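Local coordinates for hemolysin-related protein (Vibrio cholerae serotype O1, PDB 6MLT), which is a secreted, calcium-binding protein of the biofilm matrix that probably binds carbohydrate and helps the biofilm adhere, at residues 35-40 with 527-532; 100-105 with 111-116; 123-128 with 160-165; 150-155 with 580-585. One frame throughout, in Å; residues are numbered along the deposited sequence.

Contact 1 of 4, residues 35-40 with 527-532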
loop_
_atom_site.group_PDB
_atom_site.type_symbol
_atom_site.label_atom_id
_atom_site.label_comp_id
_atom_site.label_asym_id
_atom_site.label_seq_id
_atom_site.Cartn_x
_atom_site.Cartn_y
_atom_site.Cartn_z
ATOM N N PRO A 35 13.915 -7.470 -9.730
ATOM C CA PRO A 35 13.564 -8.893 -9.711
ATOM C C PRO A 35 12.118 -9.104 -9.283
ATOM O O PRO A 35 11.523 -8.288 -8.582
ATOM C CB PRO A 35 14.532 -9.478 -8.681
ATOM C CG PRO A 35 14.751 -8.342 -7.720
ATOM C CD PRO A 35 14.663 -7.073 -8.526
ATOM N N ILE A 36 11.576 -10.238 -9.718
ATOM C CA ILE A 36 10.224 -10.685 -9.404
ATOM C C ILE A 36 10.334 -11.986 -8.627
ATOM O O ILE A 36 11.219 -12.798 -8.907
ATOM C CB ILE A 36 9.407 -10.893 -10.701
ATOM C CG1 ILE A 36 9.215 -9.564 -11.443
ATOM C CG2 ILE A 36 8.092 -11.580 -10.429
ATOM C CD1 ILE A 36 8.593 -8.491 -10.635
ATOM N N VAL A 37 9.424 -12.198 -7.674
ATOM C CA VAL A 37 9.498 -13.334 -6.756
ATOM C C VAL A 37 8.158 -14.059 -6.749
ATOM O O VAL A 37 7.146 -13.494 -6.319
ATOM C CB VAL A 37 9.872 -12.901 -5.329
ATOM C CG1 VAL A 37 9.884 -14.106 -4.380
ATOM C CG2 VAL A 37 11.227 -12.213 -5.323
ATOM N N VAL A 38 8.165 -15.315 -7.197
ATOM C CA VAL A 38 6.975 -16.158 -7.256
ATOM C C VAL A 38 7.416 -17.619 -7.190
ATOM O O VAL A 38 8.573 -17.951 -7.468
ATOM C CB VAL A 38 6.153 -15.921 -8.544
ATOM C CG1 VAL A 38 5.430 -14.575 -8.497
ATOM C CG2 VAL A 38 7.057 -16.012 -9.780
ATOM N N GLN A 39 6.472 -18.502 -6.850
ATOM C CA GLN A 39 6.736 -19.942 -6.795
ATOM C C GLN A 39 6.694 -20.557 -8.195
ATOM O O GLN A 39 5.712 -20.388 -8.924
ATOM C CB GLN A 39 5.698 -20.640 -5.915
ATOM C CG GLN A 39 5.582 -20.128 -4.492
ATOM C CD GLN A 39 6.618 -20.721 -3.555
ATOM O OE1 GLN A 39 7.398 -21.597 -3.933
ATOM N NE2 GLN A 39 6.625 -20.245 -2.319
ATOM N N LEU A 40 7.734 -21.317 -8.557
ATOM C CA LEU A 40 7.805 -21.894 -9.897
ATOM C C LEU A 40 8.085 -23.389 -9.953
ATOM O O LEU A 40 7.986 -23.964 -11.044
ATOM C CB LEU A 40 8.877 -21.175 -10.727
ATOM C CG LEU A 40 8.617 -19.692 -11.011
ATOM C CD1 LEU A 40 9.827 -19.070 -11.700
ATOM C CD2 LEU A 40 7.366 -19.495 -11.852
ATOM N N ALA A 527 12.113 -10.566 0.268
ATOM C CA ALA A 527 11.028 -11.534 0.272
ATOM C C ALA A 527 11.426 -12.738 1.109
ATOM O O ALA A 527 12.596 -13.140 1.128
ATOM C CB ALA A 527 10.667 -11.983 -1.145
ATOM N N ASP A 528 10.435 -13.305 1.796
ATOM C CA ASP A 528 10.608 -14.511 2.605
ATOM C C ASP A 528 10.376 -15.702 1.686
ATOM O O ASP A 528 9.246 -16.153 1.488
ATOM C CB ASP A 528 9.650 -14.513 3.789
ATOM C CG ASP A 528 9.833 -15.722 4.692
ATOM O OD1 ASP A 528 10.668 -16.595 4.364
ATOM O OD2 ASP A 528 9.142 -15.799 5.734
ATOM N N LEU A 529 11.468 -16.219 1.122
ATOM C CA LEU A 529 11.349 -17.254 0.102
ATOM C C LEU A 529 10.851 -18.566 0.696
ATOM O O LEU A 529 9.973 -19.218 0.119
ATOM C CB LEU A 529 12.697 -17.453 -0.596
ATOM C CG LEU A 529 13.342 -16.187 -1.180
ATOM C CD1 LEU A 529 14.683 -16.516 -1.824
ATOM C CD2 LEU A 529 12.427 -15.503 -2.180
ATOM N N GLU A 530 11.396 -18.972 1.845
ATOM C CA GLU A 530 11.039 -20.264 2.428
ATOM C C GLU A 530 9.762 -20.216 3.252
ATOM O O GLU A 530 9.149 -21.266 3.480
ATOM C CB GLU A 530 12.174 -20.787 3.310
ATOM C CG GLU A 530 13.462 -21.107 2.563
ATOM C CD GLU A 530 14.280 -19.866 2.226
ATOM O OE1 GLU A 530 13.977 -18.778 2.763
ATOM O OE2 GLU A 530 15.230 -19.983 1.421
ATOM N N GLY A 531 9.350 -19.040 3.713
ATOM C CA GLY A 531 8.158 -18.950 4.525
ATOM C C GLY A 531 8.365 -19.257 5.989
ATOM O O GLY A 531 7.386 -19.491 6.704
ATOM N N ASN A 532 9.611 -19.253 6.465
ATOM C CA ASN A 532 9.914 -19.518 7.866
ATOM C C ASN A 532 10.313 -18.253 8.621
ATOM O O ASN A 532 11.012 -18.333 9.635
ATOM C CB ASN A 532 11.004 -20.579 7.970
ATOM C CG ASN A 532 10.491 -21.963 7.625
ATOM O OD1 ASN A 532 9.434 -22.381 8.105
ATOM N ND2 ASN A 532 11.224 -22.676 6.782
#
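Val37 meets Ala527 and Leu529 in a small, buried apolar contact between two sheets of the beta-propeller part of the chain. Strand 36-38 supplies Val37. The end of strand 525-527 and the loop after it supply the other two residues. No hydrogen bond crosses between the segments, and the nearest CA atoms, those of Val37 and Ala527, are 7.4 Å apart. One methyl does the touching. Val37 CG1 lies 3.6 Å from Leu529 CD2 and 3.9 Å from Ala527 CB. It is placed there by the first torsion, which sets CG1 opposite the backbone N (chi1 178°). The side chains of Val37 and Leu529 cross at about a right angle, methyl against methyl.

Gln39 comes near the loop as well, but its NE2 is hydrogen-bonded to the backbone O of Asp53, a calcium ligand. The turn of the loop is held from within. Asp528 OD1 accepts from Gly531 N at 2.9 Å, an Asx motif in which the N-H comes from above the carboxylate plane. Arg571 adds hydrogen bonds to the backbone O atoms of Asp528 and Leu529.

Strands 56-63 and 536-541 pack against the contact. Leu529 packs on Ile57 and Val37 on Ile538. The backbone of Val37 bonds to that of Trp573 and the backbone of Asp528 to that of Thr570, so segment 570-573 lies beside both partners.

Contact 2 of 4, residues 100-105 with 111-116. With NA (sodium ion), chain D.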
loop_
_atom_site.group_PDB
_atom_site.type_symbol
_atom_site.label_atom_id
_atom_site.label_comp_id
_atom_site.label_asym_id
_atom_site.label_seq_id
_atom_site.Cartn_x
_atom_site.Cartn_y
_atom_site.Cartn_z
ATOM N N PRO A 100 9.125 -8.148 -15.814
ATOM C CA PRO A 100 7.842 -8.765 -16.172
ATOM C C PRO A 100 6.911 -8.807 -14.973
ATOM O O PRO A 100 7.258 -8.311 -13.898
ATOM C CB PRO A 100 8.236 -10.172 -16.644
ATOM C CG PRO A 100 9.554 -10.435 -16.058
ATOM C CD PRO A 100 10.236 -9.114 -15.838
ATOM N N ALA A 101 5.717 -9.363 -15.156
ATOM C CA ALA A 101 4.739 -9.515 -14.087
ATOM C C ALA A 101 4.248 -10.953 -14.083
ATOM O O ALA A 101 4.180 -11.596 -15.132
ATOM C CB ALA A 101 3.551 -8.572 -14.260
ATOM N N ALA A 102 3.886 -11.457 -12.906
ATOM C CA ALA A 102 3.520 -12.858 -12.792
ATOM C C ALA A 102 2.353 -13.034 -11.837
ATOM O O ALA A 102 2.205 -12.299 -10.859
ATOM C CB ALA A 102 4.707 -13.707 -12.318
ATOM N N ALA A 103 1.534 -14.039 -12.127
ATOM C CA ALA A 103 0.409 -14.408 -11.282
ATOM C C ALA A 103 -0.222 -15.655 -11.871
ATOM O O ALA A 103 0.020 -16.000 -13.031
ATOM C CB ALA A 103 -0.635 -13.288 -11.184
ATOM N N ASP A 104 -1.035 -16.327 -11.059
ATOM C CA ASP A 104 -1.863 -17.430 -11.540
ATOM C C ASP A 104 -3.088 -16.812 -12.199
ATOM O O ASP A 104 -4.059 -16.456 -11.530
ATOM C CB ASP A 104 -2.244 -18.363 -10.396
ATOM C CG ASP A 104 -3.073 -19.559 -10.855
ATOM O OD1 ASP A 104 -3.395 -19.665 -12.062
ATOM O OD2 ASP A 104 -3.396 -20.403 -9.995
ATOM N N LEU A 105 -3.033 -16.671 -13.522
ATOM C CA LEU A 105 -4.037 -15.893 -14.236
ATOM C C LEU A 105 -5.288 -16.702 -14.554
ATOM O O LEU A 105 -6.381 -16.131 -14.635
ATOM C CB LEU A 105 -3.434 -15.340 -15.527
ATOM C CG LEU A 105 -2.276 -14.350 -15.350
ATOM C CD1 LEU A 105 -1.661 -13.999 -16.699
ATOM C CD2 LEU A 105 -2.745 -13.106 -14.642
ATOM N N ILE A 111 1.814 -20.554 -11.771
ATOM C CA ILE A 111 2.134 -19.167 -12.087
ATOM C C ILE A 111 2.325 -19.010 -13.589
ATOM O O ILE A 111 3.011 -19.818 -14.227
ATOM C CB ILE A 111 3.405 -18.733 -11.333
ATOM C CG1 ILE A 111 3.153 -18.669 -9.822
ATOM C CG2 ILE A 111 3.936 -17.388 -11.869
ATOM C CD1 ILE A 111 2.245 -17.551 -9.393
ATOM N N GLU A 112 1.748 -17.944 -14.148
ATOM C CA GLU A 112 2.041 -17.473 -15.496
ATOM C C GLU A 112 2.898 -16.212 -15.428
ATOM O O GLU A 112 2.806 -15.434 -14.477
ATOM C CB GLU A 112 0.758 -17.161 -16.279
ATOM C CG GLU A 112 0.043 -18.383 -16.845
ATOM C CD GLU A 112 -0.841 -19.083 -15.831
ATOM O OE1 GLU A 112 -1.519 -18.383 -15.046
ATOM O OE2 GLU A 112 -0.861 -20.337 -15.819
ATOM N N ILE A 113 3.711 -15.997 -16.461
ATOM C CA ILE A 113 4.674 -14.898 -16.501
ATOM C C ILE A 113 4.376 -14.046 -17.726
ATOM O O ILE A 113 4.440 -14.542 -18.855
ATOM C CB ILE A 113 6.117 -15.422 -16.541
ATOM C CG1 ILE A 113 6.373 -16.319 -15.328
ATOM C CG2 ILE A 113 7.109 -14.265 -16.591
ATOM C CD1 ILE A 113 7.628 -17.141 -15.440
ATOM N N VAL A 114 4.083 -12.763 -17.508
ATOM C CA VAL A 114 3.637 -11.857 -18.564
ATOM C C VAL A 114 4.776 -10.911 -18.913
ATOM O O VAL A 114 5.380 -10.297 -18.023
ATOM C CB VAL A 114 2.391 -11.059 -18.137
ATOM C CG1 VAL A 114 1.806 -10.305 -19.329
ATOM C CG2 VAL A 114 1.352 -11.968 -17.517
ATOM N N SER A 115 5.061 -10.779 -20.205
ATOM C CA SER A 115 6.132 -9.893 -20.649
ATOM C C SER A 115 5.953 -9.578 -22.126
ATOM O O SER A 115 5.133 -10.186 -22.820
ATOM C CB SER A 115 7.506 -10.524 -20.414
ATOM O OG SER A 115 7.791 -11.492 -21.406
ATOM N N THR A 116 6.760 -8.634 -22.608
ATOM C CA THR A 116 6.848 -8.366 -24.037
ATOM C C THR A 116 8.202 -7.728 -24.326
ATOM O O THR A 116 9.001 -7.468 -23.418
ATOM C CB THR A 116 5.687 -7.483 -24.512
ATOM O OG1 THR A 116 5.606 -7.519 -25.947
ATOM C CG2 THR A 116 5.861 -6.043 -24.043
HETATM NA NA NA D . -2.126 -20.528 -13.896
#
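Ala101 and Val114 form a hydrogen-bonded antiparallel pair in the hairpin of strands 101-103 and 112-115, whose axes run at 156° and approach to 4.6 Å. Ala103 and Glu112 form a second such pair. Ala102 and Ile113 between them are a non-hydrogen-bonded pair. The bond from Val114 N to Ala101 O is short, 2.6 Å.

Glu112 carries the loop end of the hairpin. Its chain bends at chi2 (82°) and brings the carboxylate back to the turn. OE1 and OE2 both hold the sodium ion, at 2.5 and 2.3 Å. OE1 also accepts from Leu105 N at 2.7 Å. OE2 takes a hydrogen bond from Lys133, so metal, N-H and lysine together hold the carboxylate. Asp104 OD1 binds the same ion at 2.4 Å. The other oxygen, OD2, accepts from Gly109 N. Asp106, Asp108 and Leu110 complete the site, in a loop whose Asp-x-Asp-x-Asp pattern resembles that of a calcium-binding EF-hand loop.

Leu105 CD1 meets Val114 CG2 at 3.7 Å, and Ala102 CB meets Ile111 CG2 at 3.8 Å. Strand 122-126 continues the sheet beyond 112-115. Leu151 of strand 150-152 covers Ala101, Ala103 and Val114, and strand 56-63 lies against Pro100 and Ile113.

Contact 3 of 4, residues 123-128 with 160-165. With NA (sodium ion), chain E.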
loop_
_atom_site.group_PDB
_atom_site.type_symbol
_atom_site.label_atom_id
_atom_site.label_comp_id
_atom_site.label_asym_id
_atom_site.label_seq_id
_atom_site.Cartn_x
_atom_site.Cartn_y
_atom_site.Cartn_z
ATOM N N ILE A 123 2.065 -9.613 -26.472
ATOM C CA ILE A 123 2.314 -9.893 -25.064
ATOM C C ILE A 123 2.433 -11.406 -24.914
ATOM O O ILE A 123 1.518 -12.156 -25.275
ATOM C CB ILE A 123 1.204 -9.312 -24.180
ATOM C CG1 ILE A 123 1.287 -7.778 -24.184
ATOM C CG2 ILE A 123 1.313 -9.834 -22.748
ATOM C CD1 ILE A 123 0.057 -7.102 -23.660
ATOM N N ASN A 124 3.576 -11.862 -24.412
ATOM C CA ASN A 124 3.842 -13.281 -24.239
ATOM C C ASN A 124 3.515 -13.698 -22.816
ATOM O O ASN A 124 3.981 -13.075 -21.860
ATOM C CB ASN A 124 5.302 -13.598 -24.556
ATOM C CG ASN A 124 5.620 -13.385 -26.009
ATOM O OD1 ASN A 124 4.885 -13.843 -26.886
ATOM N ND2 ASN A 124 6.694 -12.653 -26.279
ATOM N N ILE A 125 2.730 -14.759 -22.677
ATOM C CA ILE A 125 2.379 -15.285 -21.371
ATOM C C ILE A 125 2.943 -16.697 -21.281
ATOM O O ILE A 125 2.491 -17.602 -21.995
ATOM C CB ILE A 125 0.864 -15.254 -21.135
ATOM C CG1 ILE A 125 0.362 -13.814 -21.330
ATOM C CG2 ILE A 125 0.535 -15.780 -19.738
ATOM C CD1 ILE A 125 -1.130 -13.625 -21.160
ATOM N N LEU A 126 3.941 -16.878 -20.417
ATOM C CA LEU A 126 4.609 -18.161 -20.245
ATOM C C LEU A 126 3.991 -18.934 -19.087
ATOM O O LEU A 126 3.476 -18.345 -18.130
ATOM C CB LEU A 126 6.098 -17.968 -19.964
ATOM C CG LEU A 126 6.880 -17.026 -20.882
ATOM C CD1 LEU A 126 8.345 -17.006 -20.466
ATOM C CD2 LEU A 126 6.746 -17.445 -22.326
ATOM N N ASP A 127 4.068 -20.265 -19.174
ATOM C CA ASP A 127 3.774 -21.115 -18.031
ATOM C C ASP A 127 4.985 -21.147 -17.099
ATOM O O ASP A 127 6.029 -20.545 -17.371
ATOM C CB ASP A 127 3.354 -22.519 -18.484
ATOM C CG ASP A 127 4.483 -23.321 -19.169
ATOM O OD1 ASP A 127 5.689 -23.045 -18.967
ATOM O OD2 ASP A 127 4.133 -24.264 -19.916
ATOM N N HIS A 128 4.846 -21.866 -15.981
ATOM C CA HIS A 128 5.859 -21.825 -14.927
ATOM C C HIS A 128 7.163 -22.502 -15.329
ATOM O O HIS A 128 8.145 -22.407 -14.585
ATOM C CB HIS A 128 5.315 -22.470 -13.644
ATOM C CG HIS A 128 5.166 -23.958 -13.733
ATOM N ND1 HIS A 128 6.052 -24.831 -13.140
ATOM C CD2 HIS A 128 4.240 -24.726 -14.352
ATOM C CE1 HIS A 128 5.675 -26.074 -13.384
ATOM N NE2 HIS A 128 4.577 -26.039 -14.118
ATOM N N ILE A 160 -8.750 -11.560 -15.131
ATOM C CA ILE A 160 -7.621 -10.696 -14.790
ATOM C C ILE A 160 -7.277 -9.826 -15.988
ATOM O O ILE A 160 -7.147 -10.324 -17.116
ATOM C CB ILE A 160 -6.396 -11.511 -14.348
ATOM C CG1 ILE A 160 -6.769 -12.490 -13.231
ATOM C CG2 ILE A 160 -5.276 -10.576 -13.889
ATOM C CD1 ILE A 160 -7.477 -11.854 -12.047
ATOM N N GLU A 161 -7.111 -8.533 -15.741
ATOM C CA GLU A 161 -6.695 -7.584 -16.757
ATOM C C GLU A 161 -5.199 -7.308 -16.653
ATOM O O GLU A 161 -4.590 -7.420 -15.583
ATOM C CB GLU A 161 -7.484 -6.278 -16.637
ATOM C CG GLU A 161 -8.919 -6.384 -17.164
ATOM C CD GLU A 161 -9.832 -7.212 -16.260
ATOM O OE1 GLU A 161 -9.876 -6.936 -15.040
ATOM O OE2 GLU A 161 -10.504 -8.140 -16.770
ATOM N N ILE A 162 -4.617 -6.943 -17.788
ATOM C CA ILE A 162 -3.188 -6.705 -17.936
ATOM C C ILE A 162 -3.019 -5.246 -18.342
ATOM O O ILE A 162 -3.500 -4.835 -19.407
ATOM C CB ILE A 162 -2.578 -7.657 -18.981
ATOM C CG1 ILE A 162 -2.734 -9.108 -18.520
ATOM C CG2 ILE A 162 -1.119 -7.342 -19.236
ATOM C CD1 ILE A 162 -2.500 -10.136 -19.623
ATOM N N LEU A 163 -2.370 -4.459 -17.487
ATOM C CA LEU A 163 -2.148 -3.038 -17.734
ATOM C C LEU A 163 -0.739 -2.874 -18.294
ATOM O O LEU A 163 0.244 -2.983 -17.555
ATOM C CB LEU A 163 -2.327 -2.227 -16.450
ATOM C CG LEU A 163 -3.439 -2.633 -15.484
ATOM C CD1 LEU A 163 -3.429 -1.706 -14.268
ATOM C CD2 LEU A 163 -4.782 -2.612 -16.149
ATOM N N ALA A 164 -0.641 -2.598 -19.591
ATOM C CA ALA A 164 0.639 -2.541 -20.285
ATOM C C ALA A 164 0.878 -1.137 -20.833
ATOM O O ALA A 164 0.056 -0.233 -20.677
ATOM C CB ALA A 164 0.692 -3.577 -21.412
ATOM N N ALA A 165 2.009 -0.976 -21.524
ATOM C CA ALA A 165 2.462 0.356 -21.915
ATOM C C ALA A 165 1.564 0.990 -22.969
ATOM O O ALA A 165 1.502 2.221 -23.060
ATOM C CB ALA A 165 3.893 0.285 -22.441
HETATM NA NA NA E . -11.708 -8.419 -14.685
#
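Ile125 and Ile162 meet between two adjacent four-stranded sheets, as expected for neighbouring blades of a beta-propeller. Strand 122-126 is the third strand of its sheet, and strand 161-164 is the second of the next. No hydrogen bond joins the segments, and the nearest CA atoms, those of Ile123 and Ala164, are 8.9 Å apart. Between the segments, side chains make the contact.

Ile125 can be followed outward. Its CB points toward segment 160-165. CG2 branches off toward Glu112 and lies 3.7 Å from Glu112 CB. CG1 lies opposite the carbonyl carbon (chi1 -56°), and the chain then runs straight on (chi2 179°). CD1, at its end, touches Ile162 CD1. Ile162 is also extended, with chi2 165°, so the two side chains reach toward each other tip to tip. Around them, Tyr171 and Leu136 also pack on Ile125, and Tyr169 and Leu136 on Ile162.

One step along, the CD1 of Ile123 comes to the CB of Ala164, with Tyr169 touching both. On the other face of strand 161-164, Glu161 turns to the sodium ion and grips it with both carboxylate oxygens, each at 2.4 Å. Asp153, Asn155, Asp157 and Asn159 supply its other protein ligands. The apolar contact itself rests on two approaches: Ile123 CD1 to Ala164 CB at 4.2 Å, and Ile125 CD1 to Ile162 CD1 at 4.1 Å.

Contact 4 of 4, residues 150-155 with 580-585. With NA (sodium ion), chain E.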
loop_
_atom_site.group_PDB
_atom_site.type_symbol
_atom_site.label_atom_id
_atom_site.label_comp_id
_atom_site.label_asym_id
_atom_site.label_seq_id
_atom_site.Cartn_x
_atom_site.Cartn_y
_atom_site.Cartn_z
ATOM N N ALA A 150 1.227 -4.378 -15.065
ATOM C CA ALA A 150 0.571 -4.650 -13.797
ATOM C C ALA A 150 -0.630 -5.554 -14.054
ATOM O O ALA A 150 -1.227 -5.526 -15.136
ATOM C CB ALA A 150 0.131 -3.365 -13.103
ATOM N N LEU A 151 -0.971 -6.362 -13.056
ATOM C CA LEU A 151 -2.018 -7.373 -13.171
ATOM C C LEU A 151 -3.072 -7.135 -12.101
ATOM O O LEU A 151 -2.751 -7.109 -10.908
ATOM C CB LEU A 151 -1.429 -8.774 -13.021
ATOM C CG LEU A 151 -0.232 -9.076 -13.921
ATOM C CD1 LEU A 151 0.388 -10.408 -13.542
ATOM C CD2 LEU A 151 -0.647 -9.071 -15.380
ATOM N N ALA A 152 -4.328 -6.996 -12.523
ATOM C CA ALA A 152 -5.414 -6.771 -11.577
ATOM C C ALA A 152 -6.741 -7.116 -12.229
ATOM O O ALA A 152 -6.885 -7.046 -13.453
ATOM C CB ALA A 152 -5.442 -5.319 -11.085
ATOM N N ASP A 153 -7.710 -7.491 -11.394
ATOM C CA ASP A 153 -9.103 -7.591 -11.825
ATOM C C ASP A 153 -9.724 -6.221 -11.598
ATOM O O ASP A 153 -10.105 -5.878 -10.475
ATOM C CB ASP A 153 -9.846 -8.680 -11.059
ATOM C CG ASP A 153 -11.312 -8.818 -11.494
ATOM O OD1 ASP A 153 -11.796 -8.013 -12.323
ATOM O OD2 ASP A 153 -11.982 -9.752 -11.006
ATOM N N ILE A 154 -9.832 -5.429 -12.668
ATOM C CA ILE A 154 -10.183 -4.020 -12.512
ATOM C C ILE A 154 -11.678 -3.765 -12.584
ATOM O O ILE A 154 -12.120 -2.663 -12.223
ATOM C CB ILE A 154 -9.459 -3.147 -13.557
ATOM C CG1 ILE A 154 -9.888 -3.531 -14.982
ATOM C CG2 ILE A 154 -7.951 -3.262 -13.368
ATOM C CD1 ILE A 154 -9.213 -2.719 -16.071
ATOM N N ASN A 155 -12.472 -4.740 -13.033
ATOM C CA ASN A 155 -13.919 -4.594 -13.097
ATOM C C ASN A 155 -14.667 -5.611 -12.247
ATOM O O ASN A 155 -15.900 -5.577 -12.220
ATOM C CB ASN A 155 -14.415 -4.693 -14.548
ATOM C CG ASN A 155 -14.032 -6.007 -15.225
ATOM O OD1 ASN A 155 -13.500 -6.927 -14.598
ATOM N ND2 ASN A 155 -14.313 -6.093 -16.517
ATOM N N PHE A 580 0.981 -5.527 -2.183
ATOM C CA PHE A 580 0.259 -6.573 -1.455
ATOM C C PHE A 580 -1.149 -6.848 -1.969
ATOM O O PHE A 580 -1.517 -8.008 -2.193
ATOM C CB PHE A 580 0.144 -6.242 0.038
ATOM C CG PHE A 580 1.412 -6.447 0.810
ATOM C CD1 PHE A 580 1.851 -7.723 1.125
ATOM C CD2 PHE A 580 2.157 -5.364 1.235
ATOM C CE1 PHE A 580 3.021 -7.910 1.843
ATOM C CE2 PHE A 580 3.325 -5.544 1.950
ATOM C CZ PHE A 580 3.756 -6.819 2.254
ATOM N N SER A 581 -1.957 -5.799 -2.134
ATOM C CA SER A 581 -3.402 -5.983 -2.200
ATOM C C SER A 581 -3.871 -6.695 -3.461
ATOM O O SER A 581 -4.996 -7.207 -3.473
ATOM C CB SER A 581 -4.103 -4.632 -2.090
ATOM O OG SER A 581 -3.716 -4.006 -0.885
ATOM N N ASP A 582 -3.053 -6.740 -4.511
ATOM C CA ASP A 582 -3.455 -7.339 -5.777
ATOM C C ASP A 582 -2.903 -8.742 -5.972
ATOM O O ASP A 582 -2.947 -9.262 -7.092
ATOM C CB ASP A 582 -3.020 -6.446 -6.944
ATOM C CG ASP A 582 -4.079 -5.428 -7.320
ATOM O OD1 ASP A 582 -5.279 -5.776 -7.254
ATOM O OD2 ASP A 582 -3.716 -4.285 -7.679
ATOM N N ILE A 583 -2.396 -9.378 -4.919
ATOM C CA ILE A 583 -1.837 -10.718 -5.059
ATOM C C ILE A 583 -2.001 -11.459 -3.739
ATOM O O ILE A 583 -1.810 -10.892 -2.659
ATOM C CB ILE A 583 -0.360 -10.653 -5.513
ATOM C CG1 ILE A 583 0.132 -12.030 -5.956
ATOM C CG2 ILE A 583 0.535 -10.093 -4.406
ATOM C CD1 ILE A 583 -0.440 -12.485 -7.276
ATOM N N ASN A 584 -2.389 -12.725 -3.836
ATOM C CA ASN A 584 -2.387 -13.629 -2.700
ATOM C C ASN A 584 -1.065 -14.392 -2.652
ATOM O O ASN A 584 -0.299 -14.417 -3.617
ATOM C CB ASN A 584 -3.564 -14.598 -2.788
ATOM C CG ASN A 584 -4.914 -13.886 -2.796
ATOM O OD1 ASN A 584 -5.130 -12.929 -2.056
ATOM N ND2 ASN A 584 -5.826 -14.355 -3.641
ATOM N N ALA A 585 -0.797 -15.017 -1.502
ATOM C CA ALA A 585 0.484 -15.696 -1.314
ATOM C C ALA A 585 0.679 -16.811 -2.334
ATOM O O ALA A 585 1.801 -17.044 -2.805
ATOM C CB ALA A 585 0.578 -16.246 0.108
HETATM NA NA NA E . -11.708 -8.419 -14.685
HETATM O O HOH W 1 -2.087 -4.477 -9.809
HETATM O O HOH W 2 -1.050 -8.457 -9.068
HETATM O O HOH W 3 -7.339 -7.345 -8.472
#
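Ala152 and Asp582 touch only lightly, and the tighter part of this contact is small. The Asp582 carboxylate reaches to the CB of Ala152, with OD1 3.9 Å and OD2 4.0 Å away. Asp582 CB lies 4.0 Å from Leu151 O. No direct hydrogen bond joins the segments.

The looser part is filled by water. One water donates to Leu151 O and to Asp582 OD2, the latter at 2.7 Å. A second lies between Leu151 O and the backbone O of Asp582. A third accepts from Asp153 N at 2.9 Å and sits beside Asp582 OD1. Asp582 OD1 also forms a salt bridge with Arg196, which probably favours the charged carboxylate. The type I turn from Phe580 to Ile583 presents Asp582 to the strand.

Just beyond Ala152 the chain enters a sodium site. Asp153 OD1 binds the ion at 2.4 Å and Asn155 OD1 at 2.3 Å. An extended first torsion (chi1 -180°) carries the Asp153 carboxylate off toward the ion.

Strand 150-152 is an edge of its sheet and pairs with 161-164. The late loop runs along its other side, where Gln575 takes a hydrogen bond from Leu151 N. Leu151 and Ile583 both pack on Ala103 of strand 101-103.

In the fold
From the N terminus, strand 36-38 comes first, and contact 1 closes on it only at 527-532. That long loop contains contacts 2 and 3. Contact 2 closes at once, as a hairpin. Contact 3 follows in series and joins the sheet of that hairpin to the next one. Contact 4 opens inside contact 3 and closes at 580-585, so it crosses both contact 3 and contact 1. Strands 112-115 and 122-126 link contacts 2 and 3 in one sheet. Strands 150-152 and 161-164 link contacts 3 and 4, which share a sodium ion. Leu40 O and His128 ND1 probably bond contact 1 to contact 3. The late chain thus returns to early sheets at contacts 1 and 4.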